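Heme-binding protein A (Haemophilus parasuis 29755, PDB 3TPA) probably binds glutathione as a family 5 extracellular solute-binding protein. Local coordinates at residues N83-P88 with A170-A175; A207-D210 with G214-D217; Y233-L236 with E240-V243. The protein carries 1 engineered substitution. All blocks are in the same frame, centred on the assembly; numbering follows the deposited sequence.

Three contacts follow one another along the chain without nesting or crossing. Contact 1 is the long-range one: it brings the loop after strand 69-74 against helix 167-175, with 81 residues between its segments. Contact 2 closes a short loop between strands 202-207 and 220-225, adjacent antiparallel strands of a five-stranded mixed sheet. Contact 3 ties the end of helix 229-237 to the loop that enters strand 243-244, an outermost strand of that same sheet. Contacts 1 and 2 lie on the same side of the chain's centre, about 8 Å apart at their nearest atoms; contact 3 is about 12 Å from contact 2 by the same measure.

Contact 1: N83-P88 with A170-A175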
ATOM      1  N   ASN A  83     -14.338  27.773   5.210  1.00 22.98           N
ATOM      2  CA  ASN A  83     -14.711  27.670   6.612  1.00 25.10           C
ATOM      3  C   ASN A  83     -14.813  29.076   7.162  1.00 27.81           C
ATOM      4  O   ASN A  83     -14.781  30.036   6.397  1.00 27.52           O
ATOM      5  CB  ASN A  83     -13.733  26.789   7.400  1.00 26.65           C
ATOM      6  CG  ASN A  83     -12.322  27.332   7.413  1.00 28.32           C
ATOM      7  OD1 ASN A  83     -12.105  28.534   7.490  1.00 31.57           O
ATOM      8  ND2 ASN A  83     -11.351  26.436   7.344  1.00 28.34           N
ATOM      9  N   LYS A  84     -14.952  29.220   8.471  1.00 40.28           N
ATOM     10  CA  LYS A  84     -15.180  30.558   9.028  1.00 48.15           C
ATOM     11  C   LYS A  84     -13.936  31.433   8.945  1.00 44.93           C
ATOM     12  O   LYS A  84     -14.011  32.642   9.111  1.00 48.15           O
ATOM     13  CB  LYS A  84     -15.720  30.496  10.463  1.00 60.80           C
ATOM     14  CG  LYS A  84     -14.929  29.622  11.433  1.00 71.56           C
ATOM     15  CD  LYS A  84     -15.482  29.775  12.854  1.00 81.94           C
ATOM     16  CE  LYS A  84     -14.710  28.940  13.872  1.00 84.78           C
ATOM     17  NZ  LYS A  84     -15.124  27.512  13.866  1.00 84.43           N
ATOM     18  N   THR A  85     -12.798  30.802   8.676  1.00 46.13           N
ATOM     19  CA  THR A  85     -11.514  31.487   8.559  1.00 43.56           C
ATOM     20  C   THR A  85     -11.140  31.790   7.105  1.00 37.19           C
ATOM     21  O   THR A  85     -10.335  32.678   6.841  1.00 31.74           O
ATOM     22  CB  THR A  85     -10.386  30.622   9.169  1.00 48.78           C
ATOM     23  OG1 THR A  85     -10.658  30.378  10.554  1.00 52.75           O
ATOM     24  CG2 THR A  85      -9.036  31.298   9.029  1.00 46.77           C
ATOM     25  N   PHE A  86     -11.723  31.046   6.167  1.00 26.28           N
ATOM     26  CA  PHE A  86     -11.314  31.129   4.773  1.00 25.87           C
ATOM     27  C   PHE A  86     -12.448  30.978   3.759  1.00 27.87           C
ATOM     28  O   PHE A  86     -13.269  30.067   3.849  1.00 24.77           O
ATOM     29  CB  PHE A  86     -10.249  30.071   4.489  1.00 24.90           C
ATOM     30  CG  PHE A  86      -9.935  29.910   3.035  1.00 22.74           C
ATOM     31  CD1 PHE A  86      -9.140  30.838   2.378  1.00 24.96           C
ATOM     32  CD2 PHE A  86     -10.424  28.826   2.325  1.00 24.96           C
ATOM     33  CE1 PHE A  86      -8.842  30.695   1.016  1.00 28.77           C
ATOM     34  CE2 PHE A  86     -10.138  28.660   0.968  1.00 22.41           C
ATOM     35  CZ  PHE A  86      -9.347  29.598   0.308  1.00 27.69           C
ATOM     36  N   SER A  87     -12.483  31.881   2.790  1.00 28.00           N
ATOM     37  CA  SER A  87     -13.388  31.742   1.658  1.00 31.45           C
ATOM     38  C   SER A  87     -12.620  31.989   0.359  1.00 30.50           C
ATOM     39  O   SER A  87     -12.077  33.070   0.158  1.00 25.94           O
ATOM     40  CB  SER A  87     -14.553  32.719   1.776  1.00 40.86           C
ATOM     41  OG  SER A  87     -15.682  32.235   1.068  1.00 47.26           O
ATOM     42  N   PRO A  88     -12.584  30.991  -0.536  1.00 20.74           N
ATOM     43  CA  PRO A  88     -11.774  31.166  -1.745  1.00 20.80           C
ATOM     44  C   PRO A  88     -12.403  32.183  -2.691  1.00 31.10           C
ATOM     45  O   PRO A  88     -13.630  32.348  -2.704  1.00 28.88           O
ATOM     46  CB  PRO A  88     -11.790  29.776  -2.375  1.00 22.58           C
ATOM     47  CG  PRO A  88     -13.118  29.227  -1.979  1.00 27.64           C
ATOM     48  CD  PRO A  88     -13.381  29.754  -0.580  1.00 28.03           C
ATOM     49  N   ALA A 170      -3.320  28.649   1.954  1.00 23.31           N
ATOM     50  CA  ALA A 170      -1.961  28.608   2.501  1.00 24.33           C
ATOM     51  C   ALA A 170      -1.319  30.010   2.536  1.00 27.45           C
ATOM     52  O   ALA A 170      -0.671  30.388   3.518  1.00 29.77           O
ATOM     53  CB  ALA A 170      -1.098  27.646   1.708  1.00 20.67           C
ATOM     54  N   ASP A 171      -1.502  30.783   1.472  1.00 24.80           N
ATOM     55  CA  ASP A 171      -0.997  32.152   1.463  1.00 25.87           C
ATOM     56  C   ASP A 171      -1.610  32.944   2.610  1.00 30.01           C
ATOM     57  O   ASP A 171      -0.898  33.627   3.350  1.00 29.39           O
ATOM     58  CB  ASP A 171      -1.269  32.855   0.124  1.00 20.86           C
ATOM     59  CG  ASP A 171      -0.382  32.345  -0.999  1.00 21.90           C
ATOM     60  OD1 ASP A 171       0.615  31.672  -0.701  1.00 23.96           O
ATOM     61  OD2 ASP A 171      -0.679  32.624  -2.179  1.00 26.02           O
ATOM     62  N   GLN A 172      -2.932  32.847   2.758  1.00 25.62           N
ATOM     63  CA  GLN A 172      -3.631  33.600   3.799  1.00 26.86           C
ATOM     64  C   GLN A 172      -3.106  33.260   5.181  1.00 31.89           C
ATOM     65  O   GLN A 172      -2.850  34.152   5.989  1.00 32.14           O
ATOM     66  CB  GLN A 172      -5.146  33.352   3.772  1.00 28.41           C
ATOM     67  CG  GLN A 172      -5.887  34.138   4.843  1.00 30.56           C
ATOM     68  CD  GLN A 172      -7.351  33.753   4.978  1.00 35.10           C
ATOM     69  OE1 GLN A 172      -8.162  34.024   4.095  1.00 34.71           O
ATOM     70  NE2 GLN A 172      -7.697  33.122   6.097  1.00 29.29           N
ATOM     71  N   LEU A 173      -2.955  31.965   5.451  1.00 29.25           N
ATOM     72  CA  LEU A 173      -2.543  31.502   6.777  1.00 30.46           C
ATOM     73  C   LEU A 173      -1.130  31.943   7.113  1.00 33.78           C
ATOM     74  O   LEU A 173      -0.835  32.273   8.254  1.00 33.06           O
ATOM     75  CB  LEU A 173      -2.653  29.982   6.896  1.00 24.97           C
ATOM     76  CG  LEU A 173      -4.083  29.453   6.826  1.00 25.31           C
ATOM     77  CD1 LEU A 173      -4.085  27.942   6.620  1.00 22.48           C
ATOM     78  CD2 LEU A 173      -4.858  29.846   8.089  1.00 26.01           C
ATOM     79  N   LEU A 174      -0.252  31.934   6.119  1.00 36.76           N
ATOM     80  CA  LEU A 174       1.129  32.348   6.338  1.00 38.14           C
ATOM     81  C   LEU A 174       1.110  33.823   6.732  1.00 40.04           C
ATOM     82  O   LEU A 174       1.675  34.223   7.755  1.00 43.37           O
ATOM     83  CB  LEU A 174       1.959  32.113   5.074  1.00 29.42           C
ATOM     84  CG  LEU A 174       3.481  32.063   5.226  1.00 32.90           C
ATOM     85  CD1 LEU A 174       3.900  31.042   6.271  1.00 29.29           C
ATOM     86  CD2 LEU A 174       4.117  31.753   3.878  1.00 31.12           C
ATOM     87  N   ALA A 175       0.407  34.615   5.927  1.00 38.84           N
ATOM     88  CA  ALA A 175       0.185  36.028   6.204  1.00 32.65           C
ATOM     89  C   ALA A 175      -0.397  36.248   7.597  1.00 41.60           C
ATOM     90  O   ALA A 175      -0.050  37.211   8.281  1.00 43.62           O
ATOM     91  CB  ALA A 175      -0.730  36.624   5.156  1.00 26.61           C
TER
HETATM   92  O   HOH W   1     -10.823  34.344   3.402  1.00 24.82           O
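Phe86 and Gln172 are the nearest pair across the contact, an irregular loop facing a helix with 8.1 Å between their CA atoms. Gln172 bridges that gap. With CG anti to the backbone N (chi1 -180°) and the chain extended beyond it, the side chain reaches straight off the helix and lays its amide against the loop. Gln172 NE2 donates to Thr85 O at 2.8 Å in a nearly straight bond, N-H...O 165°. Thr85 O lies close to the amide plane of Gln172, whereas NE2 sits above the plane of the Thr85 carbonyl. Gln172 NE2 also touches Thr85 CG2 at 3.7 Å and donates to Gln176 OE1. At the other end of the amide, Gln172 OE1 comes to the edge of the Phe86 ring, 3.7 Å from Phe86 CD1, and takes a hydrogen bond from a water that accepts from Ser87 N. The amide is thereby held at both ends. On the loop side, Asn83 OD1 accepts from Thr85 N at 2.7 Å, an Asx turn that shapes the backbone just before the carbonyl offered to Gln172. Phe86 continues onto Tyr169 and Glu168 of helix 167-175, while Leu173 meets Leu182 of helix 181-184, so helix 167-175 packs on both this loop and helix 181-184.

Contact 2: A207-D210 with G214-D217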
ATOM      1  N   ALA A 207     -21.420  16.738   3.714  1.00 23.56           N
ATOM      2  CA  ALA A 207     -21.286  16.655   2.265  1.00 23.54           C
ATOM      3  C   ALA A 207     -21.040  18.025   1.632  1.00 28.98           C
ATOM      4  O   ALA A 207     -21.627  19.031   2.033  1.00 24.74           O
ATOM      5  CB  ALA A 207     -22.517  16.003   1.646  1.00 19.85           C
ATOM      6  N   ASN A 208     -20.163  18.040   0.634  1.00 25.92           N
ATOM      7  CA  ASN A 208     -19.905  19.218  -0.175  1.00 25.22           C
ATOM      8  C   ASN A 208     -20.930  19.329  -1.300  1.00 29.90           C
ATOM      9  O   ASN A 208     -20.950  18.509  -2.224  1.00 22.33           O
ATOM     10  CB  ASN A 208     -18.497  19.133  -0.768  1.00 24.37           C
ATOM     11  CG  ASN A 208     -18.175  20.296  -1.681  1.00 32.32           C
ATOM     12  OD1 ASN A 208     -18.882  21.308  -1.697  1.00 28.55           O
ATOM     13  ND2 ASN A 208     -17.090  20.162  -2.449  1.00 29.99           N
ATOM     14  N   VAL A 209     -21.776  20.353  -1.238  1.00 29.53           N
ATOM     15  CA  VAL A 209     -22.821  20.508  -2.243  1.00 29.48           C
ATOM     16  C   VAL A 209     -22.246  20.829  -3.621  1.00 35.06           C
ATOM     17  O   VAL A 209     -22.838  20.488  -4.647  1.00 34.68           O
ATOM     18  CB  VAL A 209     -23.815  21.610  -1.865  1.00 40.67           C
ATOM     19  CG1 VAL A 209     -24.856  21.778  -2.976  1.00 43.52           C
ATOM     20  CG2 VAL A 209     -24.477  21.286  -0.539  1.00 36.36           C
ATOM     21  N   ASP A 210     -21.089  21.479  -3.639  1.00 31.82           N
ATOM     22  CA  ASP A 210     -20.502  21.966  -4.885  1.00 29.68           C
ATOM     23  C   ASP A 210     -19.548  20.983  -5.562  1.00 28.18           C
ATOM     24  O   ASP A 210     -18.976  21.285  -6.604  1.00 30.36           O
ATOM     25  CB  ASP A 210     -19.793  23.305  -4.649  1.00 35.75           C
ATOM     26  CG  ASP A 210     -20.758  24.423  -4.292  1.00 50.52           C
ATOM     27  OD1 ASP A 210     -21.834  24.503  -4.918  1.00 52.62           O
ATOM     28  OD2 ASP A 210     -20.444  25.218  -3.379  1.00 59.56           O
ATOM     29  N   GLY A 214     -20.683  15.890  -8.542  1.00 35.21           N
ATOM     30  CA  GLY A 214     -22.042  15.839  -8.032  1.00 34.89           C
ATOM     31  C   GLY A 214     -22.019  15.537  -6.546  1.00 32.06           C
ATOM     32  O   GLY A 214     -21.158  14.795  -6.078  1.00 32.72           O
ATOM     33  N   LYS A 215     -22.961  16.115  -5.809  1.00 25.73           N
ATOM     34  CA  LYS A 215     -23.023  15.976  -4.358  1.00 32.17           C
ATOM     35  C   LYS A 215     -23.210  14.527  -3.897  1.00 33.79           C
ATOM     36  O   LYS A 215     -23.973  13.775  -4.494  1.00 36.72           O
ATOM     37  CB  LYS A 215     -24.151  16.846  -3.808  1.00 34.81           C
ATOM     38  CG  LYS A 215     -24.689  16.372  -2.481  1.00 44.80           C
ATOM     39  CD  LYS A 215     -25.984  17.068  -2.126  1.00 47.32           C
ATOM     40  CE  LYS A 215     -25.711  18.221  -1.192  1.00 56.00           C
ATOM     41  NZ  LYS A 215     -24.996  17.764   0.033  1.00 59.14           N
ATOM     42  N   ALA A 216     -22.509  14.151  -2.829  1.00 30.09           N
ATOM     43  CA  ALA A 216     -22.579  12.802  -2.262  1.00 30.12           C
ATOM     44  C   ALA A 216     -23.968  12.471  -1.737  1.00 33.18           C
ATOM     45  O   ALA A 216     -24.726  13.358  -1.353  1.00 29.22           O
ATOM     46  CB  ALA A 216     -21.571  12.643  -1.144  1.00 33.97           C
ATOM     47  N   ASP A 217     -24.289  11.180  -1.700  1.00 34.02           N
ATOM     48  CA  ASP A 217     -25.609  10.753  -1.242  1.00 29.68           C
ATOM     49  C   ASP A 217     -25.750  10.927   0.257  1.00 37.87           C
ATOM     50  O   ASP A 217     -26.841  11.196   0.746  1.00 45.70           O
ATOM     51  CB  ASP A 217     -25.900   9.306  -1.655  1.00 34.65           C
ATOM     52  CG  ASP A 217     -25.896   9.119  -3.164  1.00 39.67           C
ATOM     53  OD1 ASP A 217     -26.760   9.714  -3.844  1.00 40.36           O
ATOM     54  OD2 ASP A 217     -25.034   8.370  -3.672  1.00 48.59           O
TER
HETATM   55  O   HOH W   2     -24.208  19.218   2.828  1.00 62.09           O
HETATM   56  O   HOH W   3     -20.315  15.844  -2.090  1.00 19.21           O
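Val209 and Lys215 press against each other where the two arms of the loop run closest, their CA atoms 5.0 Å apart. This is the tight part of the contact. Val209 CG2 meets Lys215 CE at 3.4 Å, closer than ordinary van der Waals contact, and the two side chains lie obliquely to one another. The lysine leaves its backbone with CG anti to N, then bends sharply at chi3 (-98°) and chi4, which folds its end back over the opposite arm and brings Lys215 NZ to 3.4 Å from Ala207 CB. The ammonium group is thus flanked by carbon on this side; its charge is met by Glu219 in a salt bridge. Ala216 CB stands looser, 4.5 Å from Ala207 CB.

The backbones, by contrast, make no direct hydrogen bond to each other, and water fills the role. One molecule donates to Asn208 O at 2.7 Å and accepts from Ala216 N at 2.9 Å, bridging the arms. A second donates to Ala207 O and accepts only weakly from Lys215 NZ. The Asn208 side chain reaches forward, where OD1 accepts from Asp210 N in an Asx turn, while ND2 bonds to Gly190 O.

The arms are part of the connection between antiparallel strands 202-207 and 220-225, where Ala207 still pairs with Glu219, while Asn208 and Ala216 pack on Ile193 and Phe192 of the neighbouring strand 192-194.

Contact 3: Y233-L236 with E240-V243; sequences YAKL and ECDV
The last turn of helix 229-237 and the loop that carries the chain on to edge strand 243-244 meet here, with Lys235 and Leu236 of the helix facing Glu240 and Cys241 of the loop. The backbone joint is a single carbonyl. Lys235 O accepts from Glu240 N at 2.7 Å and from Cys241 N at 3.2 Å; the first donor is only slightly tilted from the carbonyl plane, the second well above it. A carbonyl near the helix end therefore accepts from two successive amides of the returning chain, the Glu240 one the shorter and better aligned.

Outside this joint the side chains of Lys235 and Glu240 cross at about a right angle. The lysine, bent at chi3 (95°) and chi4 (67°), curls so that CE passes over Glu240 CB and Lys235 NZ reaches Glu240 OE1 at 2.8 Å, forming a salt bridge that uses the anti lone pair of the carboxylate oxygen. The base of the same lysine meets sulfur: Lys235 CB lies 3.6 Å from Cys241 SG, which is tied covalently to Cys13 of strand 9-14.

Leu236 takes the inner side. Leu236 CD1 rests 3.5 Å from Cys241 O and 3.6 Å from Asp242 O, with Cys241 CB a little farther off, and the residue goes on to pack against Pro489 and Ile261. Asp242 turns the other way, to Val11 N and Arg493.

Taken together, the chemistry is layered: a charged pair toward the surface, a shared carbonyl beneath it, and a disulfide and leucine within. The covalent link fixes the loop to strand 9-14, as suits a protein probably exported to an oxidising compartment, while the carbonyl that accepts twice probably helps to hold the chain as it leaves the helix.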
ATOM      1  N   TYR A 233     -17.374  -4.699  16.840  1.00 14.93           N
ATOM      2  CA  TYR A 233     -18.210  -5.778  16.303  1.00 15.73           C
ATOM      3  C   TYR A 233     -19.640  -5.702  16.862  1.00 24.52           C
ATOM      4  O   TYR A 233     -20.609  -5.629  16.103  1.00 25.40           O
ATOM      5  CB  TYR A 233     -17.591  -7.136  16.636  1.00 21.11           C
ATOM      6  CG  TYR A 233     -18.383  -8.362  16.204  1.00 23.14           C
ATOM      7  CD1 TYR A 233     -19.288  -8.319  15.142  1.00 20.33           C
ATOM      8  CD2 TYR A 233     -18.204  -9.572  16.861  1.00 24.91           C
ATOM      9  CE1 TYR A 233     -19.996  -9.459  14.758  1.00 20.25           C
ATOM     10  CE2 TYR A 233     -18.898 -10.705  16.488  1.00 31.37           C
ATOM     11  CZ  TYR A 233     -19.791 -10.652  15.444  1.00 28.88           C
ATOM     12  OH  TYR A 233     -20.464 -11.809  15.118  1.00 28.46           O
ATOM     13  N   ALA A 234     -19.757  -5.704  18.188  1.00 24.38           N
ATOM     14  CA  ALA A 234     -21.065  -5.680  18.859  1.00 25.42           C
ATOM     15  C   ALA A 234     -21.923  -4.531  18.339  1.00 27.84           C
ATOM     16  O   ALA A 234     -23.095  -4.716  18.029  1.00 25.32           O
ATOM     17  CB  ALA A 234     -20.885  -5.545  20.365  1.00 27.18           C
ATOM     18  N   LYS A 235     -21.322  -3.349  18.227  1.00 24.69           N
ATOM     19  CA  LYS A 235     -22.078  -2.168  17.820  1.00 27.85           C
ATOM     20  C   LYS A 235     -22.497  -2.239  16.366  1.00 21.06           C
ATOM     21  O   LYS A 235     -23.523  -1.684  15.980  1.00 20.24           O
ATOM     22  CB  LYS A 235     -21.301  -0.874  18.097  1.00 25.52           C
ATOM     23  CG  LYS A 235     -21.342  -0.463  19.561  1.00 31.55           C
ATOM     24  CD  LYS A 235     -20.519   0.779  19.840  1.00 32.03           C
ATOM     25  CE  LYS A 235     -21.383   2.020  19.802  1.00 31.60           C
ATOM     26  NZ  LYS A 235     -22.344   2.023  20.934  1.00 30.76           N
ATOM     27  N   LEU A 236     -21.689  -2.921  15.560  1.00 26.97           N
ATOM     28  CA  LEU A 236     -21.971  -3.073  14.134  1.00 25.22           C
ATOM     29  C   LEU A 236     -23.236  -3.912  13.968  1.00 24.69           C
ATOM     30  O   LEU A 236     -24.154  -3.529  13.250  1.00 29.55           O
ATOM     31  CB  LEU A 236     -20.784  -3.732  13.418  1.00 21.59           C
ATOM     32  CG  LEU A 236     -20.837  -3.884  11.898  1.00 19.55           C
ATOM     33  CD1 LEU A 236     -20.718  -2.529  11.224  1.00 20.37           C
ATOM     34  CD2 LEU A 236     -19.721  -4.803  11.436  1.00 20.73           C
ATOM     35  N   GLU A 240     -25.222   0.427  15.585  1.00 26.52           N
ATOM     36  CA  GLU A 240     -24.709   1.658  16.202  1.00 29.14           C
ATOM     37  C   GLU A 240     -23.408   2.080  15.520  1.00 30.17           C
ATOM     38  O   GLU A 240     -22.863   3.159  15.780  1.00 25.13           O
ATOM     39  CB  GLU A 240     -24.505   1.483  17.709  1.00 24.36           C
ATOM     40  CG  GLU A 240     -25.822   1.413  18.473  1.00 31.58           C
ATOM     41  CD  GLU A 240     -25.747   0.568  19.733  1.00 33.36           C
ATOM     42  OE1 GLU A 240     -24.752   0.659  20.484  1.00 30.43           O
ATOM     43  OE2 GLU A 240     -26.701  -0.194  19.975  1.00 27.50           O
ATOM     44  N   CYS A 241     -22.918   1.189  14.660  1.00 30.57           N
ATOM     45  CA  CYS A 241     -21.820   1.472  13.742  1.00 27.25           C
ATOM     46  C   CYS A 241     -22.264   1.015  12.364  1.00 25.47           C
ATOM     47  O   CYS A 241     -22.943  -0.014  12.230  1.00 24.31           O
ATOM     48  CB  CYS A 241     -20.558   0.709  14.145  1.00 20.97           C
ATOM     49  SG  CYS A 241     -19.747   1.257  15.668  1.00 27.84           S
ATOM     50  N   ASP A 242     -21.890   1.771  11.334  1.00 22.58           N
ATOM     51  CA  ASP A 242     -22.135   1.333   9.957  1.00 19.82           C
ATOM     52  C   ASP A 242     -20.919   0.648   9.339  1.00 19.45           C
ATOM     53  O   ASP A 242     -21.063  -0.211   8.476  1.00 21.86           O
ATOM     54  CB  ASP A 242     -22.568   2.505   9.098  1.00 19.38           C
ATOM     55  CG  ASP A 242     -23.900   3.052   9.525  1.00 23.13           C
ATOM     56  OD1 ASP A 242     -24.871   2.272   9.534  1.00 28.39           O
ATOM     57  OD2 ASP A 242     -23.969   4.244   9.873  1.00 26.77           O
ATOM     58  N   VAL A 243     -19.723   1.036   9.780  1.00 14.53           N
ATOM     59  CA  VAL A 243     -18.480   0.449   9.287  1.00 14.65           C
ATOM     60  C   VAL A 243     -17.561   0.317  10.488  1.00 17.51           C
ATOM     61  O   VAL A 243     -17.593   1.167  11.361  1.00 15.17           O
ATOM     62  CB  VAL A 243     -17.757   1.387   8.268  1.00 21.12           C
ATOM     63  CG1 VAL A 243     -16.599   0.663   7.550  1.00 19.85           C
ATOM     64  CG2 VAL A 243     -18.727   1.991   7.263  1.00 21.55           C
TER